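Long-range contacts in lactate dehydrogenase (Eimeria maxima, PDB 6CT6), which probably catalyses the NADH-dependent reduction of pyruvate to lactate, and binds NADH and the pyruvate analogue oxamate: residues B[274-279]-B[308-313]; B[278-283]-B[314-319]. One frame throughout, in Å; residues are numbered along the deposited sequence.

Overall arrangement
Interactions 1 and 2 are successive steps along one face of helix 303-328, and their centres lie 7 Å apart. Interaction 1 uses the connection between strands 263-272 and 281-289; interaction 2 uses the end of that connection and the first residues of strand 281-289, with Asn-278 and Asn-279 common to both. Leu-282 joins them: its CD2 lies 3.7 Å from CG2 of Val-277 and 4.0 Å from CD1 of Leu-309. Ile-313 of interaction 1 also touches the ring of His-280 in interaction 2. Neither contact lines the active site; the side chain of Val-316 is about 14 Å from the bound oxamate, whereas Leu-308, in the helical segment of interaction 1, touches a bound glucose.

Interaction 1: B[274-279]-B[308-313]; sequences QYNVNN and LLQGSI
Residues Tyr-275 to Val-277 of the connection between two antiparallel strands, 263-272 and 281-289, lie against one turn of helix 303-328, within the alpha/beta C-terminal domain of the lactate/malate dehydrogenase family. The amide of Val-277 returns to the carbonyl O of Gln-274 at 3.0 Å and closes a beta turn whose two central residues, Tyr-275 and Asn-276, are both left-handed, close to type I' or III'. The backbones stay well apart: the CA atoms of Val-277 and Ile-313 are 7.2 Å from each other, and no hydrogen bond crosses; the gap is bridged mainly by side chains. Ile-313 buries the most surface here. Its CG1 is anti to the carbonyl carbon (chi1 -60°) and the chain beyond is extended (chi2 175°), which carries CD1 out to the turn. There CD1 meets CG2 of Val-277 at 3.7 Å, the two side chains crossing at a slant. One helical turn earlier, CD2 of Leu-309 approaches CD1 of the Tyr-275 ring obliquely, at 3.8 Å. The far end of that ring is fixed elsewhere: its hydroxyl is hydrogen-bonded to the carbonyl O of Ile-297 and the backbone N of Leu-299, while Val-284 and Pro-285 of strand 281-289 pack on the side chain. Asn-276 and Gln-310 form the more open margin of an otherwise buried, apolar contact. Between these side chains the turn also presents a backbone carbonyl to the helix, and the methyl CD1 of Ile-313 sits 3.4 Å from O of Tyr-275.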
ATOM      1  N   GLN B 274      28.787  -1.624  23.529  1.00 42.85           N
ATOM      2  CA  GLN B 274      28.112  -2.870  23.191  1.00 39.63           C
ATOM      3  C   GLN B 274      28.585  -3.382  21.839  1.00 41.89           C
ATOM      4  O   GLN B 274      28.814  -2.608  20.906  1.00 39.81           O
ATOM      5  CB  GLN B 274      26.595  -2.669  23.162  1.00 43.18           C
ATOM      6  CG  GLN B 274      26.004  -2.001  24.397  1.00 42.67           C
ATOM      7  CD  GLN B 274      25.933  -0.491  24.268  1.00 47.72           C
ATOM      8  OE1 GLN B 274      26.691   0.116  23.510  1.00 45.47           O
ATOM      9  NE2 GLN B 274      25.010   0.123  25.002  1.00 45.21           N
ATOM     10  N   TYR B 275      28.729  -4.702  21.737  1.00 35.77           N
ATOM     11  CA  TYR B 275      29.055  -5.365  20.478  1.00 40.23           C
ATOM     12  C   TYR B 275      30.392  -4.907  19.910  1.00 48.49           C
ATOM     13  O   TYR B 275      30.631  -5.023  18.702  1.00 44.82           O
ATOM     14  CB  TYR B 275      27.944  -5.145  19.445  1.00 41.97           C
ATOM     15  CG  TYR B 275      26.660  -5.849  19.805  1.00 36.91           C
ATOM     16  CD1 TYR B 275      26.433  -7.155  19.401  1.00 34.26           C
ATOM     17  CD2 TYR B 275      25.682  -5.214  20.556  1.00 37.04           C
ATOM     18  CE1 TYR B 275      25.267  -7.810  19.729  1.00 38.71           C
ATOM     19  CE2 TYR B 275      24.509  -5.861  20.891  1.00 36.42           C
ATOM     20  CZ  TYR B 275      24.308  -7.160  20.473  1.00 36.27           C
ATOM     21  OH  TYR B 275      23.143  -7.814  20.800  1.00 35.89           O
ATOM     22  N   ASN B 276      31.278  -4.388  20.757  1.00 49.05           N
ATOM     23  CA  ASN B 276      32.578  -3.890  20.326  1.00 54.06           C
ATOM     24  C   ASN B 276      32.441  -2.700  19.382  1.00 52.73           C
ATOM     25  O   ASN B 276      33.339  -2.432  18.576  1.00 55.57           O
ATOM     26  CB  ASN B 276      33.395  -5.006  19.665  1.00 57.95           C
ATOM     27  CG  ASN B 276      34.873  -4.690  19.608  1.00 64.39           C
ATOM     28  OD1 ASN B 276      35.411  -4.371  18.549  1.00 70.51           O
ATOM     29  ND2 ASN B 276      35.539  -4.773  20.755  1.00 68.01           N
ATOM     30  N   VAL B 277      31.320  -1.984  19.469  1.00 47.10           N
ATOM     31  CA  VAL B 277      31.037  -0.829  18.623  1.00 48.86           C
ATOM     32  C   VAL B 277      31.338   0.433  19.414  1.00 45.73           C
ATOM     33  O   VAL B 277      30.972   0.546  20.591  1.00 47.36           O
ATOM     34  CB  VAL B 277      29.574  -0.845  18.137  1.00 42.45           C
ATOM     35  CG1 VAL B 277      29.217   0.465  17.441  1.00 40.81           C
ATOM     36  CG2 VAL B 277      29.338  -2.020  17.204  1.00 38.43           C
ATOM     37  N   ASN B 278      31.990   1.393  18.765  1.00 48.49           N
ATOM     38  CA  ASN B 278      32.456   2.612  19.423  1.00 52.51           C
ATOM     39  C   ASN B 278      31.860   3.831  18.724  1.00 50.17           C
ATOM     40  O   ASN B 278      32.347   4.257  17.672  1.00 48.42           O
ATOM     41  CB  ASN B 278      33.980   2.658  19.426  1.00 56.06           C
ATOM     42  CG  ASN B 278      34.590   1.542  20.253  1.00 66.49           C
ATOM     43  OD1 ASN B 278      34.271   1.384  21.432  1.00 62.18           O
ATOM     44  ND2 ASN B 278      35.455   0.746  19.631  1.00 55.90           N
ATOM     45  N   ASN B 279      30.803   4.386  19.318  1.00 46.62           N
ATOM     46  CA  ASN B 279      30.235   5.668  18.897  1.00 55.49           C
ATOM     47  C   ASN B 279      29.719   5.626  17.457  1.00 49.98           C
ATOM     48  O   ASN B 279      29.965   6.537  16.664  1.00 47.16           O
ATOM     49  CB  ASN B 279      31.256   6.798  19.076  1.00 60.11           C
ATOM     50  CG  ASN B 279      30.715   8.155  18.652  1.00 79.42           C
ATOM     51  OD1 ASN B 279      29.577   8.508  18.956  1.00 84.62           O
ATOM     52  ND2 ASN B 279      31.530   8.914  17.928  1.00 73.25           N
ATOM     53  N   LEU B 308      32.229 -12.750  12.128  1.00 45.65           N
ATOM     54  CA  LEU B 308      31.321 -12.317  11.072  1.00 38.20           C
ATOM     55  C   LEU B 308      30.799 -10.911  11.338  1.00 38.15           C
ATOM     56  O   LEU B 308      30.766 -10.072  10.430  1.00 43.86           O
ATOM     57  CB  LEU B 308      30.169 -13.309  10.945  1.00 41.09           C
ATOM     58  CG  LEU B 308      30.588 -14.682  10.413  1.00 40.19           C
ATOM     59  CD1 LEU B 308      29.546 -15.750  10.718  1.00 52.32           C
ATOM     60  CD2 LEU B 308      30.844 -14.607   8.916  1.00 44.72           C
ATOM     61  N   LEU B 309      30.401 -10.629  12.580  1.00 38.17           N
ATOM     62  CA  LEU B 309      29.874  -9.306  12.895  1.00 40.69           C
ATOM     63  C   LEU B 309      30.906  -8.212  12.653  1.00 43.35           C
ATOM     64  O   LEU B 309      30.538  -7.078  12.324  1.00 41.20           O
ATOM     65  CB  LEU B 309      29.391  -9.250  14.346  1.00 39.40           C
ATOM     66  CG  LEU B 309      28.687  -7.946  14.732  1.00 38.04           C
ATOM     67  CD1 LEU B 309      27.452  -7.722  13.869  1.00 41.99           C
ATOM     68  CD2 LEU B 309      28.308  -7.949  16.200  1.00 40.23           C
ATOM     69  N   GLN B 310      32.194  -8.518  12.819  1.00 44.01           N
ATOM     70  CA  GLN B 310      33.211  -7.502  12.577  1.00 41.96           C
ATOM     71  C   GLN B 310      33.207  -7.068  11.118  1.00 39.86           C
ATOM     72  O   GLN B 310      33.538  -5.918  10.809  1.00 40.93           O
ATOM     73  CB  GLN B 310      34.591  -8.020  12.990  1.00 48.88           C
ATOM     74  CG  GLN B 310      35.654  -6.929  13.133  1.00 46.87           C
ATOM     75  CD  GLN B 310      35.293  -5.876  14.167  1.00 52.34           C
ATOM     76  OE1 GLN B 310      35.450  -4.680  13.926  1.00 53.98           O
ATOM     77  NE2 GLN B 310      34.815  -6.317  15.328  1.00 54.62           N
ATOM     78  N   GLY B 311      32.827  -7.972  10.211  1.00 41.01           N
ATOM     79  CA  GLY B 311      32.609  -7.576   8.829  1.00 44.42           C
ATOM     80  C   GLY B 311      31.577  -6.472   8.699  1.00 46.91           C
ATOM     81  O   GLY B 311      31.770  -5.515   7.945  1.00 39.31           O
ATOM     82  N   SER B 312      30.466  -6.587   9.430  1.00 41.62           N
ATOM     83  CA  SER B 312      29.469  -5.521   9.428  1.00 41.88           C
ATOM     84  C   SER B 312      30.047  -4.236  10.006  1.00 40.48           C
ATOM     85  O   SER B 312      29.892  -3.155   9.424  1.00 42.28           O
ATOM     86  CB  SER B 312      28.230  -5.953  10.216  1.00 40.97           C
ATOM     87  OG  SER B 312      27.359  -6.740   9.420  1.00 41.01           O
ATOM     88  N   ILE B 313      30.723  -4.334  11.152  1.00 38.85           N
ATOM     89  CA  ILE B 313      31.268  -3.144  11.796  1.00 42.46           C
ATOM     90  C   ILE B 313      32.288  -2.466  10.887  1.00 44.02           C
ATOM     91  O   ILE B 313      32.364  -1.233  10.827  1.00 40.95           O
ATOM     92  CB  ILE B 313      31.874  -3.502  13.168  1.00 42.52           C
ATOM     93  CG1 ILE B 313      30.796  -4.099  14.080  1.00 44.54           C
ATOM     94  CG2 ILE B 313      32.482  -2.262  13.822  1.00 39.98           C
ATOM     95  CD1 ILE B 313      31.311  -4.606  15.418  1.00 45.08           C
TER

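Interaction 2: B[278-283]-B[314-319]; sequences NNHYLG and DEVLEM
His-280 and Val-316 reach toward each other from opposite directions, bringing methyl CG1 of the valine within 3.4 Å of ND1 and 3.7 Å of CE1 on the imidazole. This methyl is anti to the valine's backbone N (chi1 174°), while CG2 lies toward Leu-282, 4.4 Å from its CD1. The histidine CG stands between its own backbone N and carbonyl carbon (chi1 69°), a rotamer that leans the ring toward the residue that follows. ND1 thereby donates a hydrogen bond of 3.0 Å to the carbonyl O of Tyr-281; the acceptor lies close to the ring plane, although the donor is 44° out of the carbonyl plane. The bond restrains the ring's rotation and gives the buried ND1 a polar partner next to the valine methyl. At the CD2 and NE2 side of the imidazole, CD2 of Leu-317 packs 3.8 Å from CD2 of His-280, the side chains crossing at about a right angle. Asn-279 and His-280 form a G1 beta bulge opposite Leu-271 of strand 263-272. Helix 303-328 packs against the start of strand 281-289, while Tyr-281 turns its side chain to helix 134-145 and meets the ring of Tyr-270 edge-to-face.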
ATOM      1  N   ASN B 278      31.990   1.393  18.765  1.00 48.49           N
ATOM      2  CA  ASN B 278      32.456   2.612  19.423  1.00 52.51           C
ATOM      3  C   ASN B 278      31.860   3.831  18.724  1.00 50.17           C
ATOM      4  O   ASN B 278      32.347   4.257  17.672  1.00 48.42           O
ATOM      5  CB  ASN B 278      33.980   2.658  19.426  1.00 56.06           C
ATOM      6  CG  ASN B 278      34.590   1.542  20.253  1.00 66.49           C
ATOM      7  OD1 ASN B 278      34.271   1.384  21.432  1.00 62.18           O
ATOM      8  ND2 ASN B 278      35.455   0.746  19.631  1.00 55.90           N
ATOM      9  N   ASN B 279      30.803   4.386  19.318  1.00 46.62           N
ATOM     10  CA  ASN B 279      30.235   5.668  18.897  1.00 55.49           C
ATOM     11  C   ASN B 279      29.719   5.626  17.457  1.00 49.98           C
ATOM     12  O   ASN B 279      29.965   6.537  16.664  1.00 47.16           O
ATOM     13  CB  ASN B 279      31.256   6.798  19.076  1.00 60.11           C
ATOM     14  CG  ASN B 279      30.715   8.155  18.652  1.00 79.42           C
ATOM     15  OD1 ASN B 279      29.577   8.508  18.956  1.00 84.62           O
ATOM     16  ND2 ASN B 279      31.530   8.914  17.928  1.00 73.25           N
ATOM     17  N   HIS B 280      28.988   4.573  17.106  1.00 42.94           N
ATOM     18  CA  HIS B 280      28.244   4.584  15.852  1.00 42.16           C
ATOM     19  C   HIS B 280      27.118   3.561  15.943  1.00 41.74           C
ATOM     20  O   HIS B 280      26.885   2.954  16.993  1.00 37.08           O
ATOM     21  CB  HIS B 280      29.166   4.351  14.646  1.00 43.87           C
ATOM     22  CG  HIS B 280      29.734   2.968  14.544  1.00 42.98           C
ATOM     23  ND1 HIS B 280      29.022   1.903  14.035  1.00 40.92           N
ATOM     24  CD2 HIS B 280      30.968   2.490  14.832  1.00 43.19           C
ATOM     25  CE1 HIS B 280      29.783   0.823  14.038  1.00 42.06           C
ATOM     26  NE2 HIS B 280      30.969   1.152  14.519  1.00 43.22           N
ATOM     27  N   TYR B 281      26.400   3.399  14.836  1.00 36.02           N
ATOM     28  CA  TYR B 281      25.159   2.641  14.806  1.00 37.57           C
ATOM     29  C   TYR B 281      25.375   1.252  14.219  1.00 35.50           C
ATOM     30  O   TYR B 281      26.265   1.033  13.392  1.00 35.53           O
ATOM     31  CB  TYR B 281      24.096   3.391  13.999  1.00 33.55           C
ATOM     32  CG  TYR B 281      23.682   4.700  14.632  1.00 34.39           C
ATOM     33  CD1 TYR B 281      22.472   4.818  15.299  1.00 31.98           C
ATOM     34  CD2 TYR B 281      24.510   5.811  14.577  1.00 34.53           C
ATOM     35  CE1 TYR B 281      22.093   6.010  15.885  1.00 33.20           C
ATOM     36  CE2 TYR B 281      24.142   7.007  15.160  1.00 37.83           C
ATOM     37  CZ  TYR B 281      22.932   7.101  15.814  1.00 33.15           C
ATOM     38  OH  TYR B 281      22.562   8.290  16.399  1.00 37.40           O
ATOM     39  N   LEU B 282      24.542   0.312  14.663  1.00 35.15           N
ATOM     40  CA  LEU B 282      24.603  -1.064  14.191  1.00 33.30           C
ATOM     41  C   LEU B 282      23.268  -1.734  14.486  1.00 32.06           C
ATOM     42  O   LEU B 282      22.610  -1.424  15.482  1.00 32.21           O
ATOM     43  CB  LEU B 282      25.751  -1.835  14.854  1.00 34.95           C
ATOM     44  CG  LEU B 282      26.134  -3.183  14.243  1.00 34.80           C
ATOM     45  CD1 LEU B 282      26.849  -2.993  12.910  1.00 39.63           C
ATOM     46  CD2 LEU B 282      27.000  -3.986  15.203  1.00 38.87           C
ATOM     47  N   GLY B 283      22.880  -2.657  13.611  1.00 34.07           N
ATOM     48  CA  GLY B 283      21.650  -3.404  13.793  1.00 32.23           C
ATOM     49  C   GLY B 283      21.728  -4.398  14.933  1.00 35.08           C
ATOM     50  O   GLY B 283      22.406  -5.423  14.820  1.00 34.34           O
ATOM     51  N   ASP B 314      33.087  -3.254  10.164  1.00 40.98           N
ATOM     52  CA  ASP B 314      34.062  -2.659   9.256  1.00 46.77           C
ATOM     53  C   ASP B 314      33.372  -1.951   8.096  1.00 45.79           C
ATOM     54  O   ASP B 314      33.816  -0.880   7.666  1.00 47.45           O
ATOM     55  CB  ASP B 314      35.026  -3.725   8.733  1.00 45.76           C
ATOM     56  CG  ASP B 314      35.928  -4.279   9.819  1.00 47.80           C
ATOM     57  OD1 ASP B 314      36.099  -3.606  10.859  1.00 42.51           O
ATOM     58  OD2 ASP B 314      36.474  -5.384   9.630  1.00 45.63           O
ATOM     59  N   GLU B 315      32.288  -2.532   7.575  1.00 44.29           N
ATOM     60  CA  GLU B 315      31.552  -1.878   6.497  1.00 42.13           C
ATOM     61  C   GLU B 315      31.050  -0.506   6.931  1.00 45.53           C
ATOM     62  O   GLU B 315      31.110   0.458   6.157  1.00 47.76           O
ATOM     63  CB  GLU B 315      30.388  -2.757   6.036  1.00 45.60           C
ATOM     64  CG  GLU B 315      29.643  -2.203   4.822  1.00 43.39           C
ATOM     65  CD  GLU B 315      28.652  -3.190   4.232  1.00 47.75           C
ATOM     66  OE1 GLU B 315      28.813  -4.409   4.451  1.00 47.59           O
ATOM     67  OE2 GLU B 315      27.709  -2.743   3.546  1.00 53.70           O
ATOM     68  N   VAL B 316      30.559  -0.392   8.166  1.00 46.67           N
ATOM     69  CA  VAL B 316      30.096   0.900   8.668  1.00 45.52           C
ATOM     70  C   VAL B 316      31.267   1.865   8.808  1.00 49.60           C
ATOM     71  O   VAL B 316      31.184   3.032   8.406  1.00 49.46           O
ATOM     72  CB  VAL B 316      29.350   0.723  10.004  1.00 43.80           C
ATOM     73  CG1 VAL B 316      28.980   2.080  10.607  1.00 40.69           C
ATOM     74  CG2 VAL B 316      28.101  -0.124   9.806  1.00 44.68           C
ATOM     75  N   LEU B 317      32.375   1.394   9.386  1.00 43.26           N
ATOM     76  CA  LEU B 317      33.541   2.254   9.561  1.00 50.10           C
ATOM     77  C   LEU B 317      34.095   2.710   8.219  1.00 50.42           C
ATOM     78  O   LEU B 317      34.494   3.870   8.063  1.00 47.97           O
ATOM     79  CB  LEU B 317      34.615   1.518  10.358  1.00 48.71           C
ATOM     80  CG  LEU B 317      34.257   1.174  11.803  1.00 46.72           C
ATOM     81  CD1 LEU B 317      35.309   0.252  12.392  1.00 44.75           C
ATOM     82  CD2 LEU B 317      34.119   2.438  12.639  1.00 44.37           C
ATOM     83  N   GLU B 318      34.141   1.807   7.238  1.00 49.09           N
ATOM     84  CA  GLU B 318      34.570   2.193   5.898  1.00 52.77           C
ATOM     85  C   GLU B 318      33.711   3.330   5.358  1.00 51.29           C
ATOM     86  O   GLU B 318      34.219   4.242   4.695  1.00 48.35           O
ATOM     87  CB  GLU B 318      34.516   0.981   4.965  1.00 54.87           C
ATOM     88  CG  GLU B 318      35.377   1.109   3.716  1.00 76.42           C
ATOM     89  CD  GLU B 318      35.598  -0.222   3.021  1.00 94.78           C
ATOM     90  OE1 GLU B 318      34.964  -1.219   3.428  1.00 85.43           O
ATOM     91  OE2 GLU B 318      36.408  -0.274   2.073  1.00 98.36           O
ATOM     92  N   MET B 319      32.406   3.299   5.642  1.00 47.80           N
ATOM     93  CA  MET B 319      31.517   4.355   5.167  1.00 46.22           C
ATOM     94  C   MET B 319      31.742   5.656   5.928  1.00 48.16           C
ATOM     95  O   MET B 319      31.665   6.743   5.342  1.00 46.46           O
ATOM     96  CB  MET B 319      30.058   3.912   5.286  1.00 50.05           C
ATOM     97  CG  MET B 319      29.625   2.897   4.232  1.00 53.36           C
ATOM     98  SD  MET B 319      27.845   2.566   4.225  1.00 48.42           S
ATOM     99  CE  MET B 319      27.641   1.627   5.737  1.00 47.26           C
TER